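Local coordinates for cell wall surface anchor family protein (Streptococcus agalactiae, PDB 3PHS), which is the minor pilin GBS52 of a Gram-positive pathogen, a cell-wall-linked pilus subunit whose IgG-like domain mediates adhesion to lung epithelial cells, at residues 152-160 with 184-194. Numbering follows the deposited sequence. Where two conformers were deposited one is given.
Sequences PLAGVVFEL and KHLETDSSGHI
The hydroxyl of T188 is gripped twice by the loop 153-156. T188 OG1 donates to L153 O at 2.7 Å and accepts from V156 N at 3.0 Å. With chi1 at 62°, OG1 sits between the backbone N and the carbonyl carbon of T188, facing this loop. The main chain of T188 adds two bonds: its N donates to V156 O, and its O accepts from G155 N, which lies above the carbonyl plane. Antiparallel pairing follows, joining the short edge strand 186-187 to strand 157-162 in the prealbumin-like domain, with F158 and L186 as a hydrogen-bonded pair. F158 N meets L186 O at 2.8 Å in the carbonyl plane. On the inner side, I194 CD1 packs on F158 CD1 at 3.7 Å, and L186 CD1 reaches L160 CB. On the other side, H185 is modelled in two conformers; in the one given, V157 CG1 makes a CH-pi contact over one ring face. D189 OD1 forms an Asx turn with S191 N and also accepts from H193 N, from the opposite face of the carboxylate. The four bonds of T188 to L153, G155 and V156 thus tie the loop 153-156 to the second segment beyond the paired strands.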
# COMPACT_ATOMS: atom_id res chain seq x y z
N PRO A 152 5.60 18.33 23.66
CA PRO A 152 5.08 17.01 23.28
C PRO A 152 3.74 16.68 23.94
O PRO A 152 3.51 17.01 25.11
CB PRO A 152 6.17 16.06 23.79
CG PRO A 152 7.40 16.88 23.85
CD PRO A 152 6.93 18.24 24.28
N LEU A 153 2.87 16.03 23.18
CA LEU A 153 1.57 15.66 23.67
C LEU A 153 1.44 14.16 23.67
O LEU A 153 1.54 13.53 22.61
CB LEU A 153 0.47 16.23 22.80
CG LEU A 153 -0.24 17.51 23.17
CD1 LEU A 153 -1.46 17.54 22.29
CD2 LEU A 153 -0.63 17.53 24.66
N ALA A 154 1.16 13.61 24.85
CA ALA A 154 0.97 12.17 25.02
C ALA A 154 -0.48 11.74 24.87
O ALA A 154 -1.42 12.53 25.07
CB ALA A 154 1.54 11.73 26.39
N GLY A 155 -0.67 10.48 24.49
CA GLY A 155 -2.01 9.91 24.43
C GLY A 155 -2.90 10.33 23.29
O GLY A 155 -4.11 10.07 23.33
N VAL A 156 -2.34 10.99 22.27
CA VAL A 156 -3.08 11.38 21.07
C VAL A 156 -3.17 10.18 20.12
O VAL A 156 -2.16 9.51 19.89
CB VAL A 156 -2.42 12.58 20.34
CG1 VAL A 156 -3.18 12.97 19.05
CG2 VAL A 156 -2.31 13.79 21.28
N VAL A 157 -4.35 9.95 19.58
CA VAL A 157 -4.67 8.73 18.82
C VAL A 157 -4.70 9.00 17.32
O VAL A 157 -5.39 9.91 16.84
CB VAL A 157 -6.00 8.09 19.32
CG1 VAL A 157 -6.40 6.84 18.49
CG2 VAL A 157 -5.88 7.75 20.82
N PHE A 158 -3.95 8.19 16.57
CA PHE A 158 -3.92 8.24 15.13
C PHE A 158 -4.19 6.85 14.52
O PHE A 158 -4.02 5.83 15.20
CB PHE A 158 -2.52 8.65 14.66
CG PHE A 158 -2.23 10.12 14.80
CD1 PHE A 158 -1.67 10.63 15.97
CD2 PHE A 158 -2.44 10.98 13.73
CE1 PHE A 158 -1.36 12.01 16.07
CE2 PHE A 158 -2.13 12.35 13.83
CZ PHE A 158 -1.60 12.84 15.01
N GLU A 159 -4.63 6.84 13.26
CA GLU A 159 -4.60 5.65 12.41
C GLU A 159 -3.74 5.98 11.20
O GLU A 159 -3.56 7.15 10.86
CB GLU A 159 -6.01 5.25 11.98
CG GLU A 159 -6.83 4.71 13.15
CD GLU A 159 -8.29 4.52 12.82
OE1 GLU A 159 -8.75 4.91 11.72
OE2 GLU A 159 -8.99 3.98 13.69
N LEU A 160 -3.20 4.95 10.55
CA LEU A 160 -2.39 5.12 9.35
C LEU A 160 -3.02 4.36 8.18
O LEU A 160 -3.50 3.24 8.37
CB LEU A 160 -0.97 4.62 9.61
CG LEU A 160 0.04 4.80 8.47
CD1 LEU A 160 0.39 6.25 8.22
CD2 LEU A 160 1.31 4.00 8.77
N LYS A 184 -4.94 -1.13 14.98
CA LYS A 184 -5.05 0.06 14.14
C LYS A 184 -4.83 1.36 14.94
O LYS A 184 -4.36 2.38 14.40
CB LYS A 184 -6.37 0.08 13.35
CG LYS A 184 -7.62 0.23 14.18
CD LYS A 184 -8.83 0.56 13.34
CE LYS A 184 -10.09 0.49 14.20
NZ LYS A 184 -11.32 0.67 13.41
N HIS A 185 -5.15 1.30 16.23
CA HIS A 185 -5.00 2.48 17.07
C HIS A 185 -3.54 2.70 17.44
O HIS A 185 -2.83 1.82 17.92
CB HIS A 185 -5.96 2.47 18.27
CG HIS A 185 -7.31 3.06 17.97
ND1 HIS A 185 -8.16 3.52 18.95
CD2 HIS A 185 -7.95 3.26 16.79
CE1 HIS A 185 -9.27 3.98 18.40
NE2 HIS A 185 -9.17 3.83 17.09
N LEU A 186 -3.09 3.91 17.12
CA LEU A 186 -1.71 4.30 17.37
C LEU A 186 -1.76 5.47 18.34
O LEU A 186 -2.54 6.39 18.14
CB LEU A 186 -1.01 4.70 16.07
CG LEU A 186 -1.13 3.76 14.85
CD1 LEU A 186 -0.78 4.49 13.56
CD2 LEU A 186 -0.27 2.53 15.04
N GLU A 187 -0.95 5.43 19.38
CA GLU A 187 -1.04 6.44 20.43
C GLU A 187 0.33 7.04 20.71
O GLU A 187 1.31 6.32 20.86
CB GLU A 187 -1.65 5.82 21.70
CG GLU A 187 -2.26 6.85 22.62
CD GLU A 187 -2.94 6.25 23.83
OE1 GLU A 187 -3.86 5.41 23.67
OE2 GLU A 187 -2.57 6.66 24.95
N THR A 188 0.40 8.37 20.76
CA THR A 188 1.66 9.04 21.03
C THR A 188 2.09 8.70 22.45
O THR A 188 1.25 8.63 23.36
CB THR A 188 1.58 10.58 20.86
OG1 THR A 188 0.64 11.12 21.80
CG2 THR A 188 1.14 10.94 19.44
N ASP A 189 3.37 8.44 22.62
CA ASP A 189 3.92 8.04 23.91
C ASP A 189 4.14 9.27 24.79
O ASP A 189 3.76 10.38 24.40
CB ASP A 189 5.19 7.19 23.73
CG ASP A 189 6.34 7.95 23.07
OD1 ASP A 189 6.38 9.20 23.11
OD2 ASP A 189 7.25 7.27 22.52
N SER A 190 4.73 9.08 25.97
CA SER A 190 4.95 10.19 26.92
C SER A 190 5.84 11.31 26.34
O SER A 190 5.79 12.46 26.81
CB SER A 190 5.55 9.65 28.23
OG SER A 190 6.86 9.16 27.99
N SER A 191 6.63 10.99 25.32
CA SER A 191 7.49 11.94 24.62
C SER A 191 6.85 12.56 23.36
O SER A 191 7.51 13.28 22.62
CB SER A 191 8.80 11.26 24.24
OG SER A 191 8.57 10.25 23.25
N GLY A 192 5.58 12.24 23.11
CA GLY A 192 4.84 12.78 21.97
C GLY A 192 5.03 12.02 20.67
O GLY A 192 4.55 12.45 19.62
N HIS A 193 5.70 10.86 20.73
CA HIS A 193 6.09 10.13 19.51
C HIS A 193 5.23 8.89 19.19
O HIS A 193 4.75 8.20 20.09
CB HIS A 193 7.57 9.72 19.56
CG HIS A 193 8.52 10.87 19.37
ND1 HIS A 193 9.13 11.14 18.17
CD2 HIS A 193 8.97 11.81 20.24
CE1 HIS A 193 9.91 12.20 18.29
NE2 HIS A 193 9.83 12.62 19.54
N ILE A 194 5.03 8.68 17.89
CA ILE A 194 4.60 7.40 17.33
C ILE A 194 5.73 7.06 16.35
O ILE A 194 6.00 7.84 15.42
CB ILE A 194 3.24 7.51 16.59
CG1 ILE A 194 2.11 7.74 17.60
CG2 ILE A 194 2.96 6.24 15.73
CD1 ILE A 194 0.77 8.08 16.97
O HOH W 1 -3.69 2.44 11.75